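Local coordinates for protein 401aa long hypothetical glucose-1-phosphate thymidylyltransferase (Sulfolobus tokodaii, PDB 2GGO) that transfers nucleotidyl groups to sugar 1-phosphates and is a bifunctional enzyme in the synthesis of UDP-N-acetylglucosamine and UDP-N-acetylgalactosamine, at residues M1-G9 and A87-G98; K305-S315 and F323-N331. All blocks are in the same frame, centred on the assembly; numbering follows the deposited sequence.

Interaction 1: residues M1-G9 and A87-G98; sequences MKAFILAAG and AKFNDEALIIYG
F4 and I95 pair across parallel strands 2-6 and 92-97, neighbours in the mixed sheet of the GT-A-like nucleotidyltransferase domain. Backbone hydrogen bonds run in a ladder from L94 N to K2 O as far as L6 N to I96 O (2.8 Å). The F4 ring is tightly surrounded: A93 CB lies at its edge, 3.7 Å from F4 CD2, I95 CD1 comes within 3.8 Å of the same carbon, and F89 CB reaches F4 CE2 at 3.9 Å. With CG beside the backbone N (chi1 -67°), the ring reaches the A87-F89 loop. With an alanine in place of this phenylalanine, a gap would probably open beside A93 and F89 CB, and the I95 CD1 methyl would lose its ring neighbour. On the other side of the sheet from F4, I5 CG1 and I96 CG1 run side by side, 3.7 Å apart, beneath helix 33-43. The N-terminal end is the solvent side: M1, K2 and E92 are partly exposed, and E92 and K2 direct their charges to K162 and D48. At the other end, A8 and G9 probably bind nucleotide and Y97 the sugar phosphate; here L6 CD1 touches Y97 CE1 at 3.7 Å.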
# COMPACT_ATOMS: atom_id res chain seq x y z
N MET A 1 -25.54 0.16 -8.79
CA MET A 1 -24.90 0.27 -7.46
C MET A 1 -23.94 1.47 -7.50
O MET A 1 -23.35 1.76 -8.53
CB MET A 1 -24.10 -0.99 -7.17
CG MET A 1 -24.65 -1.88 -6.12
SD MET A 1 -24.44 -1.18 -4.47
CE MET A 1 -25.69 -2.12 -3.63
N LYS A 2 -23.82 2.18 -6.39
CA LYS A 2 -22.77 3.20 -6.26
C LYS A 2 -21.68 2.65 -5.37
O LYS A 2 -21.96 1.88 -4.44
CB LYS A 2 -23.33 4.47 -5.65
CG LYS A 2 -23.62 5.55 -6.63
CD LYS A 2 -24.33 6.72 -5.91
CE LYS A 2 -23.78 8.09 -6.32
NZ LYS A 2 -24.47 8.68 -7.53
N ALA A 3 -20.44 3.03 -5.67
CA ALA A 3 -19.29 2.65 -4.86
C ALA A 3 -18.65 3.91 -4.28
O ALA A 3 -18.61 4.94 -4.95
CB ALA A 3 -18.30 1.87 -5.68
N PHE A 4 -18.21 3.83 -3.03
CA PHE A 4 -17.44 4.91 -2.40
C PHE A 4 -16.16 4.32 -1.92
O PHE A 4 -16.18 3.34 -1.16
CB PHE A 4 -18.19 5.56 -1.23
CG PHE A 4 -19.42 6.34 -1.67
CD1 PHE A 4 -19.38 7.73 -1.83
CD2 PHE A 4 -20.62 5.66 -1.96
CE1 PHE A 4 -20.52 8.44 -2.26
CE2 PHE A 4 -21.76 6.37 -2.42
CZ PHE A 4 -21.72 7.75 -2.57
N ILE A 5 -15.05 4.88 -2.39
CA ILE A 5 -13.70 4.53 -1.89
C ILE A 5 -13.27 5.57 -0.88
O ILE A 5 -13.23 6.75 -1.20
CB ILE A 5 -12.67 4.42 -3.02
CG1 ILE A 5 -13.13 3.37 -4.02
CG2 ILE A 5 -11.26 4.03 -2.46
CD1 ILE A 5 -12.51 3.53 -5.40
N LEU A 6 -13.01 5.15 0.36
CA LEU A 6 -12.61 6.06 1.41
C LEU A 6 -11.07 6.12 1.40
O LEU A 6 -10.38 5.17 1.81
CB LEU A 6 -13.17 5.60 2.75
CG LEU A 6 -14.68 5.28 2.81
CD1 LEU A 6 -15.16 4.87 4.20
CD2 LEU A 6 -15.45 6.41 2.32
N ALA A 7 -10.58 7.25 0.88
CA ALA A 7 -9.16 7.51 0.65
C ALA A 7 -8.74 8.85 1.28
O ALA A 7 -7.99 9.62 0.68
CB ALA A 7 -8.88 7.54 -0.84
N ALA A 8 -9.23 9.10 2.49
CA ALA A 8 -9.08 10.45 3.10
C ALA A 8 -8.07 10.65 4.23
O ALA A 8 -7.77 11.81 4.55
CB ALA A 8 -10.43 10.99 3.52
N GLY A 9 -7.54 9.58 4.85
CA GLY A 9 -6.24 9.67 5.62
C GLY A 9 -5.16 10.54 4.93
O GLY A 9 -5.25 10.78 3.71
N ALA A 87 -21.07 11.25 2.20
CA ALA A 87 -21.80 10.30 1.34
C ALA A 87 -23.10 10.88 0.77
O ALA A 87 -23.96 11.38 1.51
CB ALA A 87 -22.07 8.98 2.04
N LYS A 88 -23.19 10.78 -0.55
CA LYS A 88 -24.29 11.30 -1.37
C LYS A 88 -25.13 10.15 -1.99
O LYS A 88 -25.29 10.05 -3.23
CB LYS A 88 -23.73 12.23 -2.48
CG LYS A 88 -23.23 13.61 -2.01
CD LYS A 88 -22.66 14.42 -3.18
CE LYS A 88 -22.71 15.93 -2.92
NZ LYS A 88 -24.06 16.53 -3.15
N PHE A 89 -25.65 9.27 -1.13
CA PHE A 89 -26.45 8.13 -1.60
C PHE A 89 -27.77 7.89 -0.86
O PHE A 89 -27.93 8.16 0.35
CB PHE A 89 -25.61 6.83 -1.71
CG PHE A 89 -25.54 6.01 -0.42
CD1 PHE A 89 -26.46 4.99 -0.16
CD2 PHE A 89 -24.53 6.25 0.53
CE1 PHE A 89 -26.40 4.22 1.02
CE2 PHE A 89 -24.46 5.47 1.71
CZ PHE A 89 -25.40 4.46 1.96
N ASN A 90 -28.72 7.39 -1.66
CA ASN A 90 -29.95 6.74 -1.19
C ASN A 90 -29.88 5.25 -1.61
O ASN A 90 -28.96 4.84 -2.34
CB ASN A 90 -31.18 7.46 -1.78
CG ASN A 90 -30.94 8.96 -2.02
OD1 ASN A 90 -31.15 9.80 -1.14
ND2 ASN A 90 -30.47 9.29 -3.23
N ASP A 91 -30.86 4.45 -1.16
CA ASP A 91 -30.90 3.00 -1.41
C ASP A 91 -29.63 2.34 -0.85
O ASP A 91 -29.52 2.13 0.36
CB ASP A 91 -31.08 2.64 -2.90
CG ASP A 91 -31.72 3.78 -3.71
OD1 ASP A 91 -32.94 4.05 -3.50
OD2 ASP A 91 -30.99 4.39 -4.55
N GLU A 92 -28.67 2.06 -1.74
CA GLU A 92 -27.51 1.23 -1.42
C GLU A 92 -26.18 1.79 -1.94
O GLU A 92 -26.11 2.42 -3.00
CB GLU A 92 -27.68 -0.16 -2.02
CG GLU A 92 -29.00 -0.82 -1.80
CD GLU A 92 -29.16 -2.04 -2.65
OE1 GLU A 92 -28.67 -3.12 -2.27
OE2 GLU A 92 -29.78 -1.93 -3.72
N ALA A 93 -25.11 1.51 -1.20
CA ALA A 93 -23.77 1.82 -1.69
C ALA A 93 -22.81 0.75 -1.26
O ALA A 93 -22.99 0.16 -0.19
CB ALA A 93 -23.31 3.16 -1.21
N LEU A 94 -21.85 0.46 -2.15
CA LEU A 94 -20.64 -0.30 -1.81
C LEU A 94 -19.57 0.68 -1.32
O LEU A 94 -19.26 1.67 -1.99
CB LEU A 94 -20.15 -1.11 -3.00
CG LEU A 94 -19.06 -2.13 -2.68
CD1 LEU A 94 -19.61 -3.40 -2.11
CD2 LEU A 94 -18.30 -2.45 -3.90
N ILE A 95 -19.06 0.43 -0.11
CA ILE A 95 -18.06 1.25 0.56
C ILE A 95 -16.81 0.40 0.66
O ILE A 95 -16.86 -0.75 1.12
CB ILE A 95 -18.57 1.70 1.98
CG1 ILE A 95 -19.38 2.99 1.93
CG2 ILE A 95 -17.42 1.97 2.91
CD1 ILE A 95 -20.35 3.13 0.80
N ILE A 96 -15.69 0.90 0.15
CA ILE A 96 -14.40 0.24 0.43
C ILE A 96 -13.35 1.22 0.92
O ILE A 96 -13.41 2.42 0.61
CB ILE A 96 -13.82 -0.59 -0.74
CG1 ILE A 96 -13.41 0.30 -1.89
CG2 ILE A 96 -14.79 -1.72 -1.18
CD1 ILE A 96 -12.67 -0.49 -2.90
N TYR A 97 -12.42 0.71 1.73
CA TYR A 97 -11.34 1.52 2.31
C TYR A 97 -10.24 1.64 1.31
O TYR A 97 -9.91 0.67 0.61
CB TYR A 97 -10.87 0.94 3.62
CG TYR A 97 -11.88 1.18 4.70
CD1 TYR A 97 -12.04 2.45 5.27
CD2 TYR A 97 -12.69 0.16 5.14
CE1 TYR A 97 -13.01 2.68 6.25
CE2 TYR A 97 -13.64 0.35 6.14
CZ TYR A 97 -13.81 1.61 6.69
OH TYR A 97 -14.76 1.76 7.68
N GLY A 98 -9.69 2.83 1.21
CA GLY A 98 -8.72 3.13 0.17
C GLY A 98 -7.34 2.48 0.29
O GLY A 98 -6.51 2.67 -0.60

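Interaction 2: residues K305-S315 and F323-N331; sequences KIPHLSYVGDS and FGAGTLIAN
I306 and F323 lie side by side, the CD1 methyl of I306 sitting over one ring face, 4.2 Å from the F323 centroid, in a CH-pi contact. T327 CG2 covers the opposite face, and V312 CG2 approaches F323 CE2 obliquely, which holds the ring inside the coil. At the turn S310 OG donates to T327 O (2.7 Å) in the carbonyl plane, on a lone pair. Farther along, N331 ND2 donates to D314 OD2 at 2.7 Å, with the carboxylate oxygen only 12° out of the amide plane; N331 gets there with CG between the backbone N and carbonyl carbon (chi1 49°). The same ND2 lies at the edge of the Y311 ring, whose plane is turned 67° from the amide. I329 points toward 305-315, its CD1 3.7 Å from S315 OG.

Backbone links set these groups in place. F323 N donates a hydrogen bond to K305 O at 2.9 Å, whereas the bonds from G326 N to H308 O and from I329 N to Y311 O are weak. A water accepts from H308 N (2.6 Å) and donates to F323 O. The type II turn G324-T327 puts G326 at a positive phi, which favours glycine. Beyond the segments, D314 also forms salt bridges with K296 and R352, probably offsetting its charge. Successive coils stacked in this way are characteristic of the left-handed parallel beta-helix of hexapeptide-repeat transferases.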
# COMPACT_ATOMS: atom_id res chain seq x y z
N LYS A 305 16.77 6.19 -9.68
CA LYS A 305 18.00 5.82 -10.33
C LYS A 305 19.04 5.33 -9.32
O LYS A 305 19.41 6.07 -8.40
CB LYS A 305 18.52 7.04 -11.03
CG LYS A 305 17.84 7.30 -12.42
CD LYS A 305 18.67 8.30 -13.27
CE LYS A 305 18.11 9.74 -13.23
NZ LYS A 305 19.05 10.85 -13.76
N ILE A 306 19.55 4.11 -9.50
CA ILE A 306 20.62 3.57 -8.62
C ILE A 306 21.77 3.22 -9.53
O ILE A 306 21.88 2.08 -9.91
CB ILE A 306 20.25 2.21 -7.90
CG1 ILE A 306 18.87 2.13 -7.28
CG2 ILE A 306 21.23 1.91 -6.80
CD1 ILE A 306 18.46 3.37 -6.49
N PRO A 307 22.61 4.20 -9.92
CA PRO A 307 23.46 3.86 -11.08
C PRO A 307 24.82 3.24 -10.81
O PRO A 307 25.34 2.63 -11.77
CB PRO A 307 23.62 5.17 -11.77
CG PRO A 307 23.73 6.14 -10.49
CD PRO A 307 22.69 5.63 -9.59
N HIS A 308 25.40 3.32 -9.59
CA HIS A 308 26.76 2.76 -9.38
C HIS A 308 27.05 2.19 -8.04
O HIS A 308 26.79 2.87 -7.13
CB HIS A 308 27.81 3.91 -9.40
CG HIS A 308 27.61 4.95 -10.45
ND1 HIS A 308 28.00 4.82 -11.80
CD2 HIS A 308 27.18 6.21 -10.32
CE1 HIS A 308 27.66 5.92 -12.43
NE2 HIS A 308 27.31 6.84 -11.51
N LEU A 309 27.61 0.98 -7.93
CA LEU A 309 28.27 0.56 -6.68
C LEU A 309 27.43 0.57 -5.45
O LEU A 309 27.94 0.79 -4.35
CB LEU A 309 29.57 1.30 -6.52
CG LEU A 309 30.58 1.00 -7.66
CD1 LEU A 309 31.68 2.16 -7.89
CD2 LEU A 309 31.39 -0.12 -7.29
N SER A 310 26.24 0.00 -5.63
CA SER A 310 25.16 0.04 -4.67
C SER A 310 24.49 -1.31 -4.42
O SER A 310 24.38 -2.21 -5.33
CB SER A 310 24.20 1.15 -5.10
OG SER A 310 24.65 2.41 -4.53
N TYR A 311 24.09 -1.54 -3.16
CA TYR A 311 23.30 -2.68 -2.82
C TYR A 311 21.98 -2.13 -2.25
O TYR A 311 22.02 -1.35 -1.30
CB TYR A 311 24.04 -3.50 -1.70
CG TYR A 311 23.18 -4.67 -1.24
CD1 TYR A 311 22.71 -5.58 -2.13
CD2 TYR A 311 22.72 -4.72 0.03
CE1 TYR A 311 21.82 -6.57 -1.72
CE2 TYR A 311 21.93 -5.68 0.46
CZ TYR A 311 21.48 -6.63 -0.39
OH TYR A 311 20.62 -7.60 0.09
N VAL A 312 20.82 -2.56 -2.77
CA VAL A 312 19.49 -2.22 -2.18
C VAL A 312 18.82 -3.52 -1.83
O VAL A 312 18.52 -4.29 -2.72
CB VAL A 312 18.59 -1.41 -3.20
CG1 VAL A 312 17.28 -0.94 -2.64
CG2 VAL A 312 19.35 -0.15 -3.66
N GLY A 313 18.56 -3.78 -0.57
CA GLY A 313 18.00 -5.09 -0.18
C GLY A 313 16.83 -4.74 0.71
O GLY A 313 16.87 -3.70 1.35
N ASP A 314 15.69 -5.42 0.52
CA ASP A 314 14.51 -5.27 1.38
C ASP A 314 14.02 -3.87 1.64
O ASP A 314 13.60 -3.54 2.77
CB ASP A 314 14.82 -5.86 2.70
CG ASP A 314 15.26 -7.32 2.58
OD1 ASP A 314 14.32 -8.13 2.32
OD2 ASP A 314 16.50 -7.65 2.70
N SER A 315 14.04 -3.06 0.64
CA SER A 315 13.69 -1.65 0.82
C SER A 315 12.57 -1.16 -0.05
O SER A 315 12.17 -1.84 -1.00
CB SER A 315 14.93 -0.83 0.51
OG SER A 315 16.07 -1.45 1.18
N PHE A 323 20.61 7.60 -6.25
CA PHE A 323 21.66 7.19 -5.34
C PHE A 323 22.95 7.68 -5.78
O PHE A 323 23.39 7.31 -6.87
CB PHE A 323 21.74 5.63 -5.09
CG PHE A 323 20.82 5.22 -3.97
CD1 PHE A 323 19.90 6.14 -3.51
CD2 PHE A 323 20.89 3.99 -3.35
CE1 PHE A 323 19.04 5.81 -2.41
CE2 PHE A 323 20.05 3.65 -2.31
CZ PHE A 323 19.11 4.56 -1.87
N GLY A 324 23.63 8.43 -4.95
CA GLY A 324 25.09 8.52 -5.26
C GLY A 324 25.87 7.22 -5.21
O GLY A 324 25.60 6.31 -4.35
N ALA A 325 26.90 7.15 -6.05
CA ALA A 325 27.90 6.05 -6.07
C ALA A 325 28.23 5.69 -4.71
O ALA A 325 28.41 6.58 -3.81
CB ALA A 325 29.18 6.36 -6.89
N GLY A 326 28.07 4.43 -4.46
CA GLY A 326 28.45 3.86 -3.16
C GLY A 326 27.46 3.95 -2.05
O GLY A 326 27.86 3.63 -1.00
N THR A 327 26.17 4.35 -2.27
CA THR A 327 25.25 4.35 -1.08
C THR A 327 24.91 2.90 -0.84
O THR A 327 24.56 2.27 -1.84
CB THR A 327 24.08 5.05 -1.59
OG1 THR A 327 24.47 6.31 -2.15
CG2 THR A 327 22.84 5.05 -0.66
N LEU A 328 24.68 2.43 0.38
CA LEU A 328 24.55 1.02 0.69
C LEU A 328 23.50 1.13 1.76
O LEU A 328 23.51 2.03 2.53
CB LEU A 328 25.74 0.37 1.40
CG LEU A 328 27.03 0.64 0.67
CD1 LEU A 328 28.16 0.11 1.22
CD2 LEU A 328 26.70 -0.41 -0.48
N ILE A 329 22.49 0.32 1.65
CA ILE A 329 21.51 0.10 2.69
C ILE A 329 21.80 -1.16 3.45
O ILE A 329 22.05 -2.22 2.89
CB ILE A 329 20.06 0.03 2.09
CG1 ILE A 329 19.81 1.30 1.25
CG2 ILE A 329 19.04 -0.16 3.30
CD1 ILE A 329 18.45 1.40 0.68
N ALA A 330 21.73 -1.09 4.77
CA ALA A 330 21.91 -2.24 5.58
C ALA A 330 20.53 -2.87 5.79
O ALA A 330 19.59 -2.14 6.01
CB ALA A 330 22.40 -1.78 6.87
N ASN A 331 20.41 -4.19 5.77
CA ASN A 331 19.10 -4.80 6.02
C ASN A 331 19.07 -5.74 7.21
O ASN A 331 18.08 -6.47 7.39
CB ASN A 331 18.55 -5.51 4.79
CG ASN A 331 19.51 -6.39 4.17
OD1 ASN A 331 20.69 -6.39 4.52
ND2 ASN A 331 19.06 -7.14 3.20
O HOH W 1 24.37 4.32 -7.39

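How the interactions relate
From the N terminus, the chain first lays down strand 2-6, and interaction 1 closes a loop of 77 intervening residues when strand 92-97 returns beside it, joining the two within the mixed sheet of the nucleotidyltransferase domain. The chain then completes that domain and enters the coils of the beta-helix. There interaction 2 closes a far shorter loop, in which only seven residues separate 305-315 from 323-331, and ties one coil to the next. The two loops follow in series and neither nest nor cross. Their centres lie about 41 Å apart on opposite sides of the chain's centre, and their nearest atoms about 19 Å, one within the nucleotidyltransferase domain, the other within the beta-helix.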